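Tryptophan synthase alpha chain (Chlamydia trachomatis, PDB 6V82) probably cleaves indoleglycerol phosphate to indole and glyceraldehyde 3-phosphate, as the alpha subunit of tryptophan synthase in the last step of tryptophan biosynthesis. Local coordinates at residues I42-F47 with F171-P176; Q6-T11 with D199-D204; I93-Y98 with I225-F230. One frame throughout, in Å; residues are numbered along the deposited sequence.

Contact 1 (I42-F47 with F171-P176); sequences ILELGF and FLYYIP
Glu44 and Tyr173 reach for each other from opposite walls of the barrel, across a gap of 12.4 Å between their CA atoms, and meet in one hydrogen bond: Tyr173 OH donates to Glu44 OE2 at 2.5 Å. The hydroxyl comes in on the syn side of that oxygen but 32° out of the carboxylate plane, and the carboxylate stands almost perpendicular to the phenol ring, the two planes 87° apart. OE2 itself lies at the edge of the ring, near its plane, 3.4 Å from Tyr173 CZ. Glu44 covers the distance because CG is anti to the backbone N (chi1 -175°) and the chain runs on extended. The phenol is backed from the residue just ahead of its own strand, since Phe171 CE1 sits 3.5 Å above the plane of the Tyr173 ring, over its centre. Arg205 binds both partners, through a salt bridge to Glu44 OE1 and a cation-pi contact with Tyr173, so each carboxylate oxygen is engaged. Glu44 and Tyr173 are both buried. Strands 42-46 and 172-175 are not neighbours in the sheet, and such a meeting of inward-pointing side chains belongs to the interior of a TIM barrel, here at Glu44, a predicted proton acceptor of the active site.

Contact 2 (Q6-T11 with D199-D204); sequences QVFKQT and DLPIVD
Pro201 lies against one face of the Phe8 ring, its CB 3.6 Å above the ring plane and displaced toward the rim. This is a CH-pi contact: Pro201 CB is 3.8 Å from the centroid of the Phe8 ring, 18° off the normal. Pro201 CG sits nearer the root of the side chain, 3.5 Å from Phe8 CG, and also touches Phe8 CB, so the proline spans the inner part of the ring. The far end of the phenyl belongs to Val203, whose CG2 comes within 3.9 Å of Phe8 CZ; the two side chains are set at about a right angle. The valine methyl that does this is the one anti to the carbonyl carbon, while CG1 is anti to the backbone N (chi1 176°). Phe8 follows the short helix 4-7 within a type I turn from Val7 to Gln10, and Pro201 and Val203 lead into and occupy strand 202-205, so the ring plugs the N-terminal end of the TIM barrel where its strands begin. Leu13 and Phe171 also pack on Phe8, the latter with ring planes about 45° apart. Within the turn segment, Lys9 NZ donates to Gln6 OE1 at 3.0 Å, lined up with a lone pair of the amide oxygen.

Contact 3 (I93-Y98 with I225-F230); sequences ILYSYY and IVKTAF
Tyr95 is the residue of 93-98 that meets the other segment, where the ammonium group of Lys227 approaches its ring obliquely. Two residues earlier, Ile93 sits in the same strand, joined by backbone hydrogen bonds to Leu43 and Leu45, and its side chain packs on Glu44 within the barrel. Tyr95 has CG anti to its amide nitrogen (chi1 169°), which sends the phenol into the barrel interior. Lys227 NZ lies 4.6 Å from the centroid of the Tyr95 ring and 32° off the normal, an off-centre cation-pi contact displaced toward the hydroxyl end: Tyr95 CZ and Tyr95 OH are each 4.1 Å from Lys227 NZ. The side chains meet at about a right angle. The lysine chain bends about CB-CG (chi2 61°) and again about its last carbon bond before NZ is brought to the ring. Next along, Ser96, the last strand residue, donates its OG to the carbonyl oxygen of the following residue, Tyr97 O, at 2.6 Å. Tyr97 then directs its hydroxyl to the same acid as Tyr95: both hydrogen-bond Asp55 OD2, while Lys227 NZ forms a salt bridge with Asp55 OD1. Tyr98, beyond the strand, reaches a neighbouring chain of another protein through its OH. Two tyrosine hydroxyls and one ammonium thus grip both oxygens of Asp55, a predicted proton acceptor, consistent with these groups fixing the orientation of the carboxylate; besides its salt bridge, Lys227 has the rings of Tyr95 and Tyr17 as cation-pi partners, which would add to the electrostatic hold on the ammonium.

In the fold
From the N terminus, the chain leaves helix 4-7 and the turn of contact 2, then lays down strand 42-46 of contact 1 and strand 92-96 of contact 3. Strand 172-175 closes contact 1, strand 202-205 closes contact 2, and the residue following strand 223-226 closes contact 3. The loop of contact 1 therefore lies wholly within that of contact 2, whereas contact 3 crosses both. Contacts 1 and 3 share the neighbouring strands 42-46 and 92-96, their centres about 6 Å apart; contact 2 joins contact 1 through the adjacent strands 172-175 and 202-205. Contacts 1 and 3 link across the barrel interior through side chains, while contact 2 packs the N-terminal turn against the start of strand 202-205.

Contact 1 (I42-F47 with F171-P176)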
# COMPACT_ATOMS: atom_id res chain seq x y z
N ILE A 42 -0.11 40.00 -42.29
CA ILE A 42 -1.07 38.92 -42.22
C ILE A 42 -1.36 38.68 -40.75
O ILE A 42 -0.43 38.48 -39.96
CB ILE A 42 -0.52 37.63 -42.87
CG1 ILE A 42 -0.30 37.84 -44.37
CG2 ILE A 42 -1.45 36.46 -42.58
CD1 ILE A 42 0.40 36.69 -45.04
N LEU A 43 -2.63 38.69 -40.38
CA LEU A 43 -3.02 38.36 -39.01
C LEU A 43 -3.29 36.87 -38.91
O LEU A 43 -4.02 36.30 -39.73
CB LEU A 43 -4.25 39.15 -38.58
CG LEU A 43 -3.91 40.58 -38.24
CD1 LEU A 43 -5.14 41.31 -37.75
CD2 LEU A 43 -2.78 40.62 -37.22
N GLU A 44 -2.69 36.22 -37.91
CA GLU A 44 -3.00 34.84 -37.58
C GLU A 44 -3.80 34.88 -36.30
O GLU A 44 -3.25 35.17 -35.23
CB GLU A 44 -1.77 33.96 -37.44
CG GLU A 44 -2.13 32.49 -37.22
CD GLU A 44 -1.05 31.53 -37.72
OE1 GLU A 44 -0.44 30.82 -36.88
OE2 GLU A 44 -0.82 31.50 -38.95
N LEU A 45 -5.09 34.60 -36.41
CA LEU A 45 -6.05 34.75 -35.33
C LEU A 45 -6.31 33.38 -34.70
O LEU A 45 -6.82 32.47 -35.37
CB LEU A 45 -7.32 35.41 -35.86
CG LEU A 45 -8.30 35.94 -34.83
CD1 LEU A 45 -7.66 37.02 -33.97
CD2 LEU A 45 -9.52 36.49 -35.56
N GLY A 46 -5.94 33.23 -33.43
CA GLY A 46 -6.10 31.94 -32.77
C GLY A 46 -7.49 31.72 -32.23
O GLY A 46 -7.99 32.54 -31.44
N PHE A 47 -8.14 30.65 -32.68
CA PHE A 47 -9.33 30.11 -32.02
C PHE A 47 -8.85 29.40 -30.76
O PHE A 47 -8.18 28.36 -30.86
CB PHE A 47 -10.08 29.17 -32.97
CG PHE A 47 -11.54 28.92 -32.60
CD1 PHE A 47 -12.48 28.67 -33.59
CD2 PHE A 47 -11.96 28.90 -31.27
CE1 PHE A 47 -13.83 28.42 -33.28
CE2 PHE A 47 -13.30 28.66 -30.95
CZ PHE A 47 -14.24 28.42 -31.96
N PHE A 171 -0.30 29.68 -48.92
CA PHE A 171 1.11 29.49 -48.65
C PHE A 171 1.24 28.28 -47.74
O PHE A 171 0.27 27.82 -47.13
CB PHE A 171 1.75 30.72 -48.01
CG PHE A 171 1.26 31.00 -46.62
CD1 PHE A 171 2.00 30.60 -45.52
CD2 PHE A 171 0.05 31.64 -46.41
CE1 PHE A 171 1.55 30.84 -44.23
CE2 PHE A 171 -0.40 31.89 -45.12
CZ PHE A 171 0.35 31.49 -44.03
N LEU A 172 2.47 27.76 -47.65
CA LEU A 172 2.79 26.61 -46.82
C LEU A 172 3.70 27.03 -45.69
O LEU A 172 4.69 27.75 -45.91
CB LEU A 172 3.49 25.52 -47.62
CG LEU A 172 2.58 24.49 -48.28
CD1 LEU A 172 3.42 23.61 -49.18
CD2 LEU A 172 1.88 23.67 -47.22
N TYR A 173 3.38 26.60 -44.48
CA TYR A 173 4.32 26.70 -43.39
C TYR A 173 5.32 25.56 -43.47
O TYR A 173 4.99 24.44 -43.85
CB TYR A 173 3.59 26.65 -42.05
CG TYR A 173 2.99 27.95 -41.60
CD1 TYR A 173 3.77 29.08 -41.45
CD2 TYR A 173 1.64 28.03 -41.27
CE1 TYR A 173 3.23 30.27 -41.01
CE2 TYR A 173 1.09 29.21 -40.82
CZ TYR A 173 1.89 30.32 -40.69
OH TYR A 173 1.34 31.51 -40.25
N TYR A 174 6.56 25.87 -43.09
CA TYR A 174 7.66 24.92 -43.13
C TYR A 174 8.34 24.91 -41.77
O TYR A 174 8.65 25.98 -41.23
CB TYR A 174 8.65 25.29 -44.23
CG TYR A 174 9.65 24.22 -44.50
CD1 TYR A 174 10.86 24.20 -43.81
CD2 TYR A 174 9.40 23.22 -45.42
CE1 TYR A 174 11.79 23.22 -44.03
CE2 TYR A 174 10.33 22.22 -45.66
CZ TYR A 174 11.53 22.23 -44.96
OH TYR A 174 12.48 21.25 -45.17
N ILE A 175 8.56 23.72 -41.22
CA ILE A 175 9.24 23.57 -39.93
C ILE A 175 10.58 22.89 -40.17
O ILE A 175 10.65 21.66 -40.17
CB ILE A 175 8.42 22.76 -38.93
CG1 ILE A 175 6.93 23.01 -39.10
CG2 ILE A 175 8.86 23.08 -37.52
CD1 ILE A 175 6.07 22.09 -38.27
N PRO A 176 11.66 23.64 -40.36
CA PRO A 176 12.95 23.01 -40.70
C PRO A 176 13.65 22.43 -39.48
O PRO A 176 13.22 22.60 -38.34
CB PRO A 176 13.75 24.16 -41.32
CG PRO A 176 13.17 25.39 -40.69
CD PRO A 176 11.72 25.11 -40.42

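Contact 2 (Q6-T11 with D199-D204)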
# COMPACT_ATOMS: atom_id res chain seq x y z
N GLN A 6 -2.50 37.40 -53.41
CA GLN A 6 -2.20 38.79 -53.71
C GLN A 6 -1.10 39.32 -52.79
O GLN A 6 -0.13 39.93 -53.25
CB GLN A 6 -3.46 39.66 -53.59
CG GLN A 6 -4.30 39.74 -54.87
CD GLN A 6 -3.56 40.41 -56.03
OE1 GLN A 6 -3.15 39.74 -56.99
NE2 GLN A 6 -3.41 41.73 -55.95
N VAL A 7 -1.22 39.08 -51.48
CA VAL A 7 -0.32 39.73 -50.54
C VAL A 7 1.11 39.22 -50.71
O VAL A 7 2.07 39.94 -50.42
CB VAL A 7 -0.82 39.56 -49.09
CG1 VAL A 7 -0.58 38.15 -48.58
CG2 VAL A 7 -0.16 40.57 -48.19
N PHE A 8 1.29 37.98 -51.18
CA PHE A 8 2.63 37.45 -51.37
C PHE A 8 3.27 37.89 -52.68
O PHE A 8 4.41 37.51 -52.95
CB PHE A 8 2.61 35.92 -51.28
CG PHE A 8 2.72 35.40 -49.87
CD1 PHE A 8 1.62 34.87 -49.21
CD2 PHE A 8 3.93 35.45 -49.20
CE1 PHE A 8 1.72 34.40 -47.92
CE2 PHE A 8 4.04 34.99 -47.90
CZ PHE A 8 2.94 34.47 -47.26
N LYS A 9 2.57 38.68 -53.49
CA LYS A 9 3.24 39.37 -54.59
C LYS A 9 4.26 40.37 -54.06
O LYS A 9 5.32 40.56 -54.66
CB LYS A 9 2.20 40.06 -55.49
CG LYS A 9 1.27 39.09 -56.22
CD LYS A 9 0.16 39.81 -57.00
CE LYS A 9 -0.36 38.96 -58.17
NZ LYS A 9 -1.14 39.78 -59.15
N GLN A 10 3.95 41.04 -52.95
CA GLN A 10 4.99 41.67 -52.16
C GLN A 10 5.81 40.59 -51.49
O GLN A 10 5.33 39.49 -51.21
CB GLN A 10 4.42 42.58 -51.08
CG GLN A 10 3.14 43.28 -51.43
CD GLN A 10 2.39 43.70 -50.20
OE1 GLN A 10 1.16 43.60 -50.14
NE2 GLN A 10 3.12 44.17 -49.18
N THR A 11 7.06 40.91 -51.21
CA THR A 11 7.95 39.91 -50.66
C THR A 11 8.22 40.19 -49.19
O THR A 11 8.06 41.31 -48.70
CB THR A 11 9.25 39.88 -51.47
OG1 THR A 11 9.77 41.20 -51.60
CG2 THR A 11 8.98 39.31 -52.86
N ASP A 199 4.96 25.40 -55.85
CA ASP A 199 4.64 26.71 -56.44
C ASP A 199 3.65 27.48 -55.56
O ASP A 199 2.56 27.88 -55.98
CB ASP A 199 4.12 26.56 -57.87
CG ASP A 199 4.18 27.86 -58.65
OD1 ASP A 199 5.29 28.42 -58.80
OD2 ASP A 199 3.12 28.32 -59.10
N LEU A 200 4.03 27.63 -54.30
CA LEU A 200 3.36 28.43 -53.29
C LEU A 200 4.45 29.07 -52.44
O LEU A 200 5.56 28.52 -52.36
CB LEU A 200 2.43 27.59 -52.39
CG LEU A 200 1.12 26.99 -52.91
CD1 LEU A 200 0.49 26.09 -51.85
CD2 LEU A 200 0.13 28.08 -53.34
N PRO A 201 4.19 30.21 -51.82
CA PRO A 201 5.17 30.76 -50.88
C PRO A 201 5.36 29.81 -49.70
O PRO A 201 4.41 29.19 -49.22
CB PRO A 201 4.56 32.10 -50.44
CG PRO A 201 3.47 32.38 -51.44
CD PRO A 201 2.98 31.05 -51.91
N ILE A 202 6.61 29.69 -49.25
CA ILE A 202 6.97 28.82 -48.14
C ILE A 202 7.45 29.72 -47.01
O ILE A 202 8.40 30.50 -47.18
CB ILE A 202 8.06 27.81 -48.53
CG1 ILE A 202 7.70 27.13 -49.84
CG2 ILE A 202 8.20 26.77 -47.45
CD1 ILE A 202 6.40 26.40 -49.81
N VAL A 203 6.79 29.62 -45.85
CA VAL A 203 7.09 30.47 -44.71
C VAL A 203 7.67 29.62 -43.59
O VAL A 203 7.06 28.63 -43.18
CB VAL A 203 5.84 31.23 -44.24
CG1 VAL A 203 6.15 32.04 -42.97
CG2 VAL A 203 5.33 32.13 -45.34
N ASP A 204 8.85 30.02 -43.11
CA ASP A 204 9.44 29.42 -41.92
C ASP A 204 8.54 29.65 -40.71
O ASP A 204 8.26 30.79 -40.32
CB ASP A 204 10.83 30.03 -41.68
CG ASP A 204 11.69 29.21 -40.72
OD1 ASP A 204 11.15 28.64 -39.75
OD2 ASP A 204 12.92 29.14 -40.95

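Contact 3 (I93-Y98 with I225-F230)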
# COMPACT_ATOMS: atom_id res chain seq x y z
N ILE A 93 -5.74 34.66 -41.21
CA ILE A 93 -5.62 33.22 -41.05
C ILE A 93 -6.30 32.84 -39.75
O ILE A 93 -5.93 33.34 -38.68
CB ILE A 93 -4.15 32.76 -41.02
CG1 ILE A 93 -3.35 33.30 -42.21
CG2 ILE A 93 -4.07 31.25 -40.98
CD1 ILE A 93 -4.05 33.07 -43.53
N LEU A 94 -7.29 31.96 -39.81
CA LEU A 94 -7.79 31.36 -38.58
C LEU A 94 -6.90 30.19 -38.21
O LEU A 94 -6.78 29.22 -38.98
CB LEU A 94 -9.24 30.90 -38.71
CG LEU A 94 -9.79 30.51 -37.34
CD1 LEU A 94 -9.87 31.73 -36.47
CD2 LEU A 94 -11.15 29.83 -37.46
N TYR A 95 -6.25 30.29 -37.06
CA TYR A 95 -5.45 29.20 -36.51
C TYR A 95 -6.27 28.51 -35.44
O TYR A 95 -6.79 29.17 -34.53
CB TYR A 95 -4.15 29.75 -35.93
CG TYR A 95 -3.38 28.75 -35.12
CD1 TYR A 95 -2.54 27.83 -35.74
CD2 TYR A 95 -3.49 28.74 -33.73
CE1 TYR A 95 -1.82 26.91 -34.99
CE2 TYR A 95 -2.77 27.83 -32.97
CZ TYR A 95 -1.94 26.91 -33.60
OH TYR A 95 -1.24 26.00 -32.84
N SER A 96 -6.38 27.18 -35.54
CA SER A 96 -7.30 26.47 -34.65
C SER A 96 -6.91 25.01 -34.49
O SER A 96 -6.24 24.41 -35.34
CB SER A 96 -8.73 26.55 -35.18
OG SER A 96 -9.60 25.74 -34.44
N TYR A 97 -7.37 24.45 -33.39
CA TYR A 97 -7.42 23.00 -33.24
C TYR A 97 -8.64 22.45 -33.98
O TYR A 97 -9.56 23.19 -34.33
CB TYR A 97 -7.41 22.62 -31.76
CG TYR A 97 -6.03 22.79 -31.20
CD1 TYR A 97 -5.52 24.06 -30.93
CD2 TYR A 97 -5.19 21.71 -31.03
CE1 TYR A 97 -4.24 24.23 -30.46
CE2 TYR A 97 -3.90 21.86 -30.56
CZ TYR A 97 -3.44 23.13 -30.28
OH TYR A 97 -2.16 23.30 -29.80
N TYR A 98 -8.62 21.15 -34.24
CA TYR A 98 -9.62 20.58 -35.12
C TYR A 98 -11.00 20.61 -34.49
O TYR A 98 -11.98 20.96 -35.16
CB TYR A 98 -9.24 19.16 -35.50
CG TYR A 98 -10.15 18.58 -36.56
CD1 TYR A 98 -10.85 19.40 -37.45
CD2 TYR A 98 -10.34 17.21 -36.66
CE1 TYR A 98 -11.71 18.86 -38.43
CE2 TYR A 98 -11.17 16.67 -37.62
CZ TYR A 98 -11.85 17.49 -38.50
OH TYR A 98 -12.67 16.90 -39.44
N ILE A 225 6.93 34.63 -38.89
CA ILE A 225 5.79 34.73 -38.00
C ILE A 225 6.28 35.14 -36.61
O ILE A 225 7.26 34.60 -36.10
CB ILE A 225 4.97 33.43 -37.96
CG1 ILE A 225 3.85 33.52 -36.93
CG2 ILE A 225 5.86 32.23 -37.67
CD1 ILE A 225 2.87 32.36 -37.00
N VAL A 226 5.61 36.13 -36.03
CA VAL A 226 5.78 36.52 -34.64
C VAL A 226 4.66 35.84 -33.87
O VAL A 226 3.53 36.34 -33.83
CB VAL A 226 5.73 38.04 -34.47
CG1 VAL A 226 5.89 38.42 -33.02
CG2 VAL A 226 6.78 38.72 -35.35
N LYS A 227 4.95 34.70 -33.26
CA LYS A 227 3.93 33.90 -32.59
C LYS A 227 3.71 34.31 -31.14
O LYS A 227 2.56 34.49 -30.72
CB LYS A 227 4.30 32.41 -32.65
CG LYS A 227 3.32 31.48 -31.95
CD LYS A 227 1.94 31.58 -32.60
CE LYS A 227 0.91 30.72 -31.87
NZ LYS A 227 1.07 29.24 -32.08
N THR A 228 4.78 34.45 -30.37
CA THR A 228 4.71 34.71 -28.94
C THR A 228 4.74 36.20 -28.58
O THR A 228 4.00 36.63 -27.69
CB THR A 228 5.86 33.99 -28.22
OG1 THR A 228 5.66 32.57 -28.29
CG2 THR A 228 5.96 34.40 -26.76
N ALA A 229 5.57 37.00 -29.26
CA ALA A 229 5.95 38.30 -28.72
C ALA A 229 4.74 39.20 -28.46
O ALA A 229 4.64 39.82 -27.40
CB ALA A 229 6.94 39.00 -29.66
N PHE A 230 3.80 39.26 -29.42
CA PHE A 230 2.62 40.11 -29.27
C PHE A 230 1.76 39.67 -28.09
O PHE A 230 1.36 40.50 -27.26
CB PHE A 230 1.81 40.11 -30.57
CG PHE A 230 2.52 40.73 -31.74
CD1 PHE A 230 3.22 41.92 -31.60
CD2 PHE A 230 2.50 40.13 -32.99
CE1 PHE A 230 3.88 42.50 -32.68
CE2 PHE A 230 3.15 40.70 -34.07
CZ PHE A 230 3.85 41.88 -33.92